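Local coordinates for thiol-disulfide oxidoreductase (Bacteroides thetaiotaomicron, PDB 3FW2), which is a putative thiol-disulfide oxidoreductase of the TlpA-like family, represented here by its C-terminal thioredoxin-fold domain, at residues K4-P12 / L123-K132; Q33-W44 / N67-D78. All coordinates share one frame; numbering follows the deposited sequence.

Contact 1 (K4-P12 / L123-K132)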
loop_
_atom_site.group_PDB
_atom_site.type_symbol
_atom_site.label_atom_id
_atom_site.label_comp_id
_atom_site.label_asym_id
_atom_site.label_seq_id
_atom_site.Cartn_x
_atom_site.Cartn_y
_atom_site.Cartn_z
ATOM N N LYS A 4 4.726 -14.963 11.510
ATOM C CA LYS A 4 6.185 -14.997 11.460
ATOM C C LYS A 4 6.802 -13.658 11.867
ATOM O O LYS A 4 8.005 -13.588 12.117
ATOM C CB LYS A 4 6.670 -15.372 10.053
ATOM C CG LYS A 4 6.341 -16.804 9.632
ATOM C CD LYS A 4 7.171 -17.856 10.360
ATOM C CE LYS A 4 7.622 -19.018 9.417
ATOM N NZ LYS A 4 6.529 -19.932 8.949
ATOM N N SER A 5 5.995 -12.590 11.890
ATOM C CA SER A 5 6.495 -11.281 12.326
ATOM C C SER A 5 5.780 -10.769 13.584
ATOM O O SER A 5 5.693 -9.571 13.790
ATOM C CB SER A 5 6.388 -10.255 11.215
ATOM O OG SER A 5 5.063 -10.233 10.754
ATOM N N GLU A 6 5.326 -11.673 14.445
ATOM C CA GLU A 6 4.805 -11.258 15.746
ATOM C C GLU A 6 5.928 -10.973 16.751
ATOM O O GLU A 6 7.045 -11.514 16.660
ATOM C CB GLU A 6 3.801 -12.287 16.300
ATOM C CG GLU A 6 4.395 -13.607 16.748
ATOM C CD GLU A 6 3.377 -14.496 17.423
ATOM O OE1 GLU A 6 2.397 -14.908 16.748
ATOM O OE2 GLU A 6 3.565 -14.784 18.628
ATOM N N ILE A 7 5.622 -10.106 17.720
ATOM C CA ILE A 7 6.586 -9.722 18.756
ATOM C C ILE A 7 7.203 -10.967 19.411
ATOM O O ILE A 7 6.510 -11.933 19.685
ATOM C CB ILE A 7 5.950 -8.743 19.801
ATOM C CG1 ILE A 7 5.757 -7.351 19.147
ATOM C CG2 ILE A 7 6.848 -8.654 21.025
ATOM C CD1 ILE A 7 4.662 -6.490 19.842
ATOM N N GLY A 8 8.518 -10.972 19.606
ATOM C CA GLY A 8 9.212 -12.093 20.230
ATOM C C GLY A 8 9.727 -13.163 19.262
ATOM O O GLY A 8 10.548 -14.000 19.648
ATOM N N LYS A 9 9.266 -13.131 18.012
ATOM C CA LYS A 9 9.744 -14.051 16.974
ATOM C C LYS A 9 11.023 -13.496 16.424
ATOM O O LYS A 9 11.295 -12.308 16.585
ATOM C CB LYS A 9 8.726 -14.157 15.843
ATOM C CG LYS A 9 7.410 -14.805 16.227
ATOM C CD LYS A 9 7.535 -16.304 16.277
ATOM C CE LYS A 9 6.251 -16.954 16.806
ATOM N NZ LYS A 9 5.058 -16.647 15.959
ATOM N N TYR A 10 11.820 -14.334 15.765
ATOM C CA TYR A 10 12.971 -13.840 15.032
ATOM C C TYR A 10 12.501 -13.230 13.715
ATOM O O TYR A 10 11.640 -13.804 13.051
ATOM C CB TYR A 10 13.937 -14.982 14.750
ATOM C CG TYR A 10 14.743 -15.409 15.943
ATOM C CD1 TYR A 10 15.678 -14.535 16.517
ATOM C CD2 TYR A 10 14.619 -16.692 16.475
ATOM C CE1 TYR A 10 16.469 -14.923 17.586
ATOM C CE2 TYR A 10 15.404 -17.094 17.558
ATOM C CZ TYR A 10 16.327 -16.201 18.110
ATOM O OH TYR A 10 17.121 -16.571 19.189
ATOM N N ALA A 11 13.079 -12.078 13.360
ATOM C CA ALA A 11 12.739 -11.345 12.127
ATOM C C ALA A 11 12.859 -12.259 10.879
ATOM O O ALA A 11 13.878 -12.886 10.708
ATOM C CB ALA A 11 13.711 -10.146 11.965
ATOM N N PRO A 12 11.845 -12.270 9.985
ATOM C CA PRO A 12 12.060 -12.914 8.677
ATOM C C PRO A 12 13.259 -12.361 7.905
ATOM O O PRO A 12 13.593 -11.151 7.996
ATOM C CB PRO A 12 10.760 -12.612 7.905
ATOM C CG PRO A 12 9.683 -12.451 9.010
ATOM C CD PRO A 12 10.465 -11.761 10.139
ATOM N N LEU A 123 13.951 -4.329 15.974
ATOM C CA LEU A 123 14.614 -5.593 16.236
ATOM C C LEU A 123 15.703 -5.432 17.255
ATOM O O LEU A 123 16.463 -4.474 17.212
ATOM C CB LEU A 123 15.241 -6.115 14.969
ATOM C CG LEU A 123 14.389 -6.185 13.696
ATOM C CD1 LEU A 123 15.123 -6.897 12.485
ATOM C CD2 LEU A 123 13.089 -6.934 14.082
ATOM N N SER A 124 15.852 -6.439 18.112
ATOM C CA SER A 124 17.046 -6.507 18.956
ATOM C C SER A 124 18.273 -6.884 18.094
ATOM O O SER A 124 18.130 -7.286 16.918
ATOM C CB SER A 124 16.772 -7.503 20.108
ATOM O OG SER A 124 16.893 -8.813 19.622
ATOM N N SER A 125 19.488 -6.789 18.644
ATOM C CA SER A 125 20.699 -7.153 17.845
ATOM C C SER A 125 20.733 -8.622 17.457
ATOM O O SER A 125 21.375 -8.970 16.469
ATOM C CB SER A 125 21.993 -6.786 18.544
ATOM O OG SER A 125 22.129 -7.532 19.754
ATOM N N ASP A 126 20.016 -9.473 18.191
ATOM C CA ASP A 126 19.902 -10.879 17.783
ATOM C C ASP A 126 18.752 -11.174 16.806
ATOM O O ASP A 126 18.492 -12.345 16.470
ATOM C CB ASP A 126 19.856 -11.814 19.011
ATOM C CG ASP A 126 18.599 -11.677 19.812
ATOM O OD1 ASP A 126 17.751 -10.804 19.493
ATOM O OD2 ASP A 126 18.426 -12.478 20.759
ATOM N N GLY A 127 18.069 -10.125 16.331
ATOM C CA GLY A 127 17.022 -10.293 15.358
ATOM C C GLY A 127 15.630 -10.486 15.923
ATOM O O GLY A 127 14.674 -10.679 15.162
ATOM N N LYS A 128 15.476 -10.441 17.241
ATOM C CA LYS A 128 14.163 -10.675 17.845
ATOM C C LYS A 128 13.282 -9.435 17.623
ATOM O O LYS A 128 13.792 -8.334 17.759
ATOM C CB LYS A 128 14.297 -10.837 19.352
ATOM C CG LYS A 128 13.356 -11.778 19.936
ATOM C CD LYS A 128 13.913 -13.221 19.758
ATOM C CE LYS A 128 15.133 -13.495 20.620
ATOM N NZ LYS A 128 15.564 -14.919 20.486
ATOM N N ILE A 129 11.995 -9.632 17.354
ATOM C CA ILE A 129 11.049 -8.559 17.170
ATOM C C ILE A 129 10.619 -8.017 18.518
ATOM O O ILE A 129 9.908 -8.724 19.301
ATOM C CB ILE A 129 9.840 -8.989 16.342
ATOM C CG1 ILE A 129 10.303 -9.376 14.934
ATOM C CG2 ILE A 129 8.770 -7.838 16.268
ATOM C CD1 ILE A 129 9.266 -10.089 14.109
ATOM N N LEU A 130 11.061 -6.785 18.789
ATOM C CA LEU A 130 10.762 -6.090 20.053
ATOM C C LEU A 130 9.443 -5.317 20.056
ATOM O O LEU A 130 8.721 -5.314 21.060
ATOM C CB LEU A 130 11.904 -5.151 20.454
ATOM C CG LEU A 130 13.295 -5.751 20.618
ATOM C CD1 LEU A 130 14.367 -4.649 20.870
ATOM C CD2 LEU A 130 13.254 -6.814 21.768
ATOM N N ALA A 131 9.121 -4.653 18.960
ATOM C CA ALA A 131 7.940 -3.813 18.876
ATOM C C ALA A 131 7.654 -3.497 17.431
ATOM O O ALA A 131 8.520 -3.594 16.582
ATOM C CB ALA A 131 8.174 -2.487 19.619
ATOM N N LYS A 132 6.407 -3.145 17.175
ATOM C CA LYS A 132 5.974 -2.722 15.862
ATOM C C LYS A 132 5.183 -1.431 15.962
ATOM O O LYS A 132 4.399 -1.225 16.934
ATOM C CB LYS A 132 5.087 -3.783 15.222
ATOM C CG LYS A 132 5.772 -5.100 14.954
ATOM C CD LYS A 132 4.812 -6.274 14.763
ATOM C CE LYS A 132 4.046 -6.155 13.487
ATOM N NZ LYS A 132 3.802 -7.537 12.821
#
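Ile129 sends its side chain into the curve of segment 4-12: CD1 lies 3.5 Å from Ser5 CA, CG1 rests beside the carbonyl of Lys9, and CG2, anti to the backbone N, turns to Ile7 CA. Ile7 lays CG2 against the carbonyl oxygens of Ile129 and Leu130, and its CG1 lies 4.2 Å from Ile129 CG2. Lys132, bent at chi3 and chi4, brings NZ to 2.9 Å from Ser5 O, above the carbonyl plane. Backbone bonds fix this setting. Gly8 N gives to Ile129 O (2.7 Å). Ile129 N gives to Lys9 O and Ala11 N to Gly127 O, with a single bridge pairing Tyr10 and Lys128. The N-terminal loop of the thioredoxin fold is thus fastened at Ile129, where edge strand 129-132 begins, and at Gly127, the last residue of the type I turn 124-127. Lys128 doubles back at chi2 (82°) and chi3, which carries CD over one face of the Tyr10 ring. This CH-pi contact puts CD 4.1 Å from the Tyr10 ring centroid, but the placing of the lysine end beyond it is doubtful. Asp126 O sits at the ring's edge. Deeper in, Ala11 CB meets Leu123 CD1 at 3.6 Å.

Contact 2 (Q33-W44 / N67-D78); sequences QKSLLINFWASW and NKYIGMLGISLD
Trp41 and Ser76 sit side by side on one face of the sheet, at the ends of strands 35-41 and 70-76. With chi1 at 66°, CG of Trp41 stands between its backbone N and carbonyl carbon, and the indole swings across to the neighbouring strand. Beyond CB and CG, CD1 comes to 3.4 Å from Ile75 O. NE1, weakly hydrogen-bonded to Gln97 OE1, and CE2 pass Ser76 CB, which lies over the face of the five-membered ring, 4.0 Å from its centroid, as a CH-pi contact. CZ2 still touches that CB, and Asp78 OD2 lies over the indole face 4.1 Å from CH2, the carboxylate nearly perpendicular to the ring (83°). Asp78 is itself firmly gripped: OD1 takes the hydroxyl of Ser43 (OG to OD1 2.6 Å), while OD2 accepts Ser43 N and Ser76 OG from one face of its plane. Trp44 NE1 bonds Leu77 O (2.9 Å), which lies in the indole plane at its edge, while NE1 stands above the carbonyl plane. Toward the middle, Ile75 packs CD1 on Ile38 CG2 (3.6 Å) and runs alongside Phe40. At the start of the strands, extended Lys34 reaches Asn67 O with NZ (3.0 Å). Backbone bonds run from Ser35 N to Leu77 N in parallel register, the strand directions 24° apart. This is the N-terminal beta-alpha-beta motif of the thioredoxin fold, helix 48-64 making the crossover.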
loop_
_atom_site.group_PDB
_atom_site.type_symbol
_atom_site.label_atom_id
_atom_site.label_comp_id
_atom_site.label_asym_id
_atom_site.label_seq_id
_atom_site.Cartn_x
_atom_site.Cartn_y
_atom_site.Cartn_z
ATOM N N GLN A 33 25.459 -6.291 15.259
ATOM C CA GLN A 33 25.577 -6.079 16.698
ATOM C C GLN A 33 24.820 -4.872 17.223
ATOM O O GLN A 33 24.992 -4.490 18.371
ATOM C CB GLN A 33 27.038 -6.065 17.195
ATOM C CG GLN A 33 27.668 -7.433 17.376
ATOM C CD GLN A 33 27.426 -8.391 16.216
ATOM O OE1 GLN A 33 27.975 -8.220 15.111
ATOM N NE2 GLN A 33 26.609 -9.421 16.465
ATOM N N LYS A 34 23.948 -4.302 16.398
ATOM C CA LYS A 34 23.063 -3.235 16.830
ATOM C C LYS A 34 21.594 -3.687 16.743
ATOM O O LYS A 34 21.239 -4.519 15.938
ATOM C CB LYS A 34 23.229 -2.025 15.908
ATOM C CG LYS A 34 24.671 -1.521 15.828
ATOM C CD LYS A 34 24.679 -0.090 15.267
ATOM C CE LYS A 34 26.064 0.408 14.992
ATOM N NZ LYS A 34 25.951 1.747 14.328
ATOM N N SER A 35 20.775 -3.087 17.573
ATOM C CA SER A 35 19.327 -3.136 17.399
ATOM C C SER A 35 18.994 -2.327 16.148
ATOM O O SER A 35 19.792 -1.492 15.715
ATOM C CB SER A 35 18.632 -2.555 18.602
ATOM O OG SER A 35 18.902 -3.338 19.764
ATOM N N LEU A 36 17.853 -2.609 15.530
ATOM C CA LEU A 36 17.565 -2.044 14.221
ATOM C C LEU A 36 16.113 -1.590 14.144
ATOM O O LEU A 36 15.208 -2.377 14.350
ATOM C CB LEU A 36 17.881 -3.049 13.126
ATOM C CG LEU A 36 17.693 -2.623 11.682
ATOM C CD1 LEU A 36 18.566 -1.448 11.262
ATOM C CD2 LEU A 36 17.915 -3.873 10.762
ATOM N N LEU A 37 15.925 -0.304 13.819
ATOM C CA LEU A 37 14.627 0.275 13.554
ATOM C C LEU A 37 14.435 0.327 12.051
ATOM O O LEU A 37 15.169 1.018 11.352
ATOM C CB LEU A 37 14.555 1.687 14.110
ATOM C CG LEU A 37 13.222 2.407 13.875
ATOM C CD1 LEU A 37 12.016 1.754 14.575
ATOM C CD2 LEU A 37 13.329 3.857 14.325
ATOM N N ILE A 38 13.427 -0.407 11.591
ATOM C CA ILE A 38 13.118 -0.565 10.154
ATOM C C ILE A 38 11.829 0.154 9.876
ATOM O O ILE A 38 10.830 -0.116 10.571
ATOM C CB ILE A 38 12.948 -2.005 9.742
ATOM C CG1 ILE A 38 14.237 -2.816 9.984
ATOM C CG2 ILE A 38 12.583 -2.099 8.277
ATOM C CD1 ILE A 38 14.066 -4.320 9.594
ATOM N N ASN A 39 11.870 1.168 8.994
ATOM C CA ASN A 39 10.656 1.891 8.598
ATOM C C ASN A 39 10.261 1.567 7.159
ATOM O O ASN A 39 11.118 1.484 6.241
ATOM C CB ASN A 39 10.767 3.387 8.840
ATOM C CG ASN A 39 11.644 4.102 7.809
ATOM O OD1 ASN A 39 11.136 4.774 6.865
ATOM N ND2 ASN A 39 12.909 3.983 7.972
ATOM N N PHE A 40 8.978 1.396 6.952
ATOM C CA PHE A 40 8.427 1.068 5.648
ATOM C C PHE A 40 7.597 2.254 5.115
ATOM O O PHE A 40 6.843 2.888 5.860
ATOM C CB PHE A 40 7.475 -0.117 5.744
ATOM C CG PHE A 40 8.135 -1.430 6.125
ATOM C CD1 PHE A 40 8.598 -2.289 5.163
ATOM C CD2 PHE A 40 8.337 -1.753 7.437
ATOM C CE1 PHE A 40 9.199 -3.505 5.505
ATOM C CE2 PHE A 40 8.961 -2.974 7.768
ATOM C CZ PHE A 40 9.373 -3.818 6.783
ATOM N N TRP A 41 7.756 2.546 3.823
ATOM C CA TRP A 41 7.162 3.735 3.237
ATOM C C TRP A 41 7.126 3.547 1.723
ATOM O O TRP A 41 7.616 2.542 1.187
ATOM C CB TRP A 41 8.022 4.966 3.569
ATOM C CG TRP A 41 9.383 4.964 2.943
ATOM C CD1 TRP A 41 10.440 4.159 3.270
ATOM C CD2 TRP A 41 9.818 5.750 1.822
ATOM N NE1 TRP A 41 11.503 4.413 2.450
ATOM C CE2 TRP A 41 11.159 5.372 1.547
ATOM C CE3 TRP A 41 9.226 6.747 1.058
ATOM C CZ2 TRP A 41 11.908 5.976 0.536
ATOM C CZ3 TRP A 41 9.953 7.337 0.053
ATOM C CH2 TRP A 41 11.274 6.934 -0.215
ATOM N N ALA A 42 6.573 4.526 1.023
ATOM C CA ALA A 42 6.719 4.611 -0.423
ATOM C C ALA A 42 6.518 6.019 -0.908
ATOM O O ALA A 42 5.711 6.795 -0.356
ATOM C CB ALA A 42 5.709 3.702 -1.154
ATOM N N SER A 43 7.212 6.393 -1.984
ATOM C CA SER A 43 7.055 7.735 -2.525
ATOM C C SER A 43 5.654 7.983 -3.093
ATOM O O SER A 43 5.184 9.111 -3.196
ATOM C CB SER A 43 8.160 8.026 -3.569
ATOM O OG SER A 43 7.790 7.515 -4.845
ATOM N N TRP A 44 4.994 6.930 -3.530
ATOM C CA TRP A 44 3.627 7.006 -4.005
ATOM C C TRP A 44 2.580 7.147 -2.868
ATOM O O TRP A 44 1.334 7.211 -3.137
ATOM C CB TRP A 44 3.301 5.798 -4.914
ATOM C CG TRP A 44 3.493 4.404 -4.347
ATOM C CD1 TRP A 44 4.513 3.548 -4.639
ATOM C CD2 TRP A 44 2.629 3.706 -3.449
ATOM N NE1 TRP A 44 4.331 2.365 -3.979
ATOM C CE2 TRP A 44 3.178 2.434 -3.245
ATOM C CE3 TRP A 44 1.415 4.030 -2.801
ATOM C CZ2 TRP A 44 2.587 1.470 -2.396
ATOM C CZ3 TRP A 44 0.828 3.052 -1.951
ATOM C CH2 TRP A 44 1.422 1.809 -1.755
ATOM N N ASN A 67 25.871 6.013 16.716
ATOM C CA ASN A 67 25.593 5.335 17.988
ATOM C C ASN A 67 25.909 3.860 17.871
ATOM O O ASN A 67 25.625 3.256 16.843
ATOM C CB ASN A 67 24.108 5.487 18.374
ATOM C CG ASN A 67 23.826 5.064 19.776
ATOM O OD1 ASN A 67 23.547 3.910 20.036
ATOM N ND2 ASN A 67 23.952 6.000 20.726
ATOM N N LYS A 68 26.491 3.281 18.910
ATOM C CA LYS A 68 26.926 1.883 18.873
ATOM C C LYS A 68 25.796 0.884 18.950
ATOM O O LYS A 68 26.000 -0.292 18.665
ATOM C CB LYS A 68 27.851 1.543 20.054
ATOM C CG LYS A 68 29.262 1.876 19.917
ATOM C CD LYS A 68 30.030 1.376 21.126
ATOM C CE LYS A 68 30.043 2.393 22.213
ATOM N NZ LYS A 68 31.316 3.193 22.119
ATOM N N TYR A 69 24.615 1.322 19.370
ATOM C CA TYR A 69 23.606 0.380 19.837
ATOM C C TYR A 69 22.364 0.306 18.974
ATOM O O TYR A 69 21.591 -0.598 19.144
ATOM C CB TYR A 69 23.245 0.686 21.282
ATOM C CG TYR A 69 24.482 0.687 22.168
ATOM C CD1 TYR A 69 25.230 -0.453 22.320
ATOM C CD2 TYR A 69 24.930 1.879 22.752
ATOM C CE1 TYR A 69 26.426 -0.429 23.092
ATOM C CE2 TYR A 69 26.091 1.919 23.529
ATOM C CZ TYR A 69 26.821 0.762 23.691
ATOM O OH TYR A 69 28.002 0.821 24.442
ATOM N N ILE A 70 22.177 1.282 18.099
ATOM C CA ILE A 70 20.956 1.412 17.303
ATOM C C ILE A 70 21.318 1.841 15.885
ATOM O O ILE A 70 22.143 2.746 15.680
ATOM C CB ILE A 70 19.902 2.373 17.960
ATOM C CG1 ILE A 70 18.605 2.426 17.122
ATOM C CG2 ILE A 70 20.390 3.767 18.036
ATOM C CD1 ILE A 70 17.804 1.118 17.154
ATOM N N GLY A 71 20.698 1.142 14.922
ATOM C CA GLY A 71 20.763 1.472 13.517
ATOM C C GLY A 71 19.370 1.677 12.925
ATOM O O GLY A 71 18.378 1.259 13.522
HETATM N N MSE A 72 19.319 2.303 11.747
HETATM C CA MSE A 72 18.049 2.583 11.054
HETATM C C MSE A 72 18.100 2.157 9.592
HETATM O O MSE A 72 19.107 2.390 8.863
HETATM C CB MSE A 72 17.724 4.077 11.138
HETATM C CG MSE A 72 17.437 4.513 12.509
HETATM SE SE MSE A 72 17.238 6.510 12.547
HETATM C CE MSE A 72 15.723 6.760 11.313
ATOM N N LEU A 73 17.001 1.576 9.107
ATOM C CA LEU A 73 16.919 1.155 7.717
ATOM C C LEU A 73 15.520 1.522 7.195
ATOM O O LEU A 73 14.542 1.097 7.769
ATOM C CB LEU A 73 17.042 -0.374 7.577
ATOM C CG LEU A 73 16.947 -0.952 6.169
ATOM C CD1 LEU A 73 18.019 -0.366 5.245
ATOM C CD2 LEU A 73 17.016 -2.500 6.247
ATOM N N GLY A 74 15.465 2.187 6.048
ATOM C CA GLY A 74 14.206 2.471 5.375
ATOM C C GLY A 74 14.035 1.476 4.246
ATOM O O GLY A 74 14.929 1.299 3.408
ATOM N N ILE A 75 12.867 0.857 4.218
ATOM C CA ILE A 75 12.462 -0.056 3.166
ATOM C C ILE A 75 11.293 0.536 2.408
ATOM O O ILE A 75 10.216 0.772 2.978
ATOM C CB ILE A 75 12.076 -1.409 3.722
ATOM C CG1 ILE A 75 13.281 -2.054 4.441
ATOM C CG2 ILE A 75 11.556 -2.290 2.598
ATOM C CD1 ILE A 75 13.073 -3.434 4.992
ATOM N N SER A 76 11.498 0.825 1.135
ATOM C CA SER A 76 10.437 1.374 0.314
ATOM C C SER A 76 9.675 0.327 -0.459
ATOM O O SER A 76 10.266 -0.650 -0.955
ATOM C CB SER A 76 10.976 2.376 -0.681
ATOM O OG SER A 76 9.927 2.875 -1.533
ATOM N N LEU A 77 8.382 0.578 -0.610
ATOM C CA LEU A 77 7.507 -0.202 -1.471
ATOM C C LEU A 77 7.236 0.504 -2.801
ATOM O O LEU A 77 6.242 0.223 -3.497
ATOM C CB LEU A 77 6.221 -0.587 -0.724
ATOM C CG LEU A 77 6.478 -1.301 0.592
ATOM C CD1 LEU A 77 5.120 -1.593 1.237
ATOM C CD2 LEU A 77 7.317 -2.596 0.444
ATOM N N ASP A 78 8.122 1.405 -3.191
ATOM C CA ASP A 78 8.084 1.988 -4.527
ATOM C C ASP A 78 8.294 0.930 -5.633
ATOM O O ASP A 78 8.973 -0.110 -5.432
ATOM C CB ASP A 78 9.165 3.045 -4.696
ATOM C CG ASP A 78 8.758 4.386 -4.168
ATOM O OD1 ASP A 78 7.822 4.956 -4.745
ATOM O OD2 ASP A 78 9.358 4.876 -3.207
HETATM O O HOH W 1 21.270 -2.763 20.994
#

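How the contacts relate
Contact 2 lies about 2 Å from the centre of the chain, measured between centres, and is mostly buried; contact 1, about 13 Å from it, is partly open to solvent. Both reach the same mixed sheet: contact 2 joins two parallel inner strands, whereas contact 1 adds an irregular loop to 129-132, one of the two outermost strands within this chain. Strand 119-123 bridges them, with Leu123 N probably hydrogen-bonded to Leu36 O (2.8 Å), and Ser125 CB packs on Lys34 O. Contact 2 relies on continuous backbone pairing, apolar packing and a buried carboxylate network at one end; contact 1 has three backbone bonds, two of them to Ile129, with lysine side chains reaching the loop. Along the chain contact 2 is nested within contact 1.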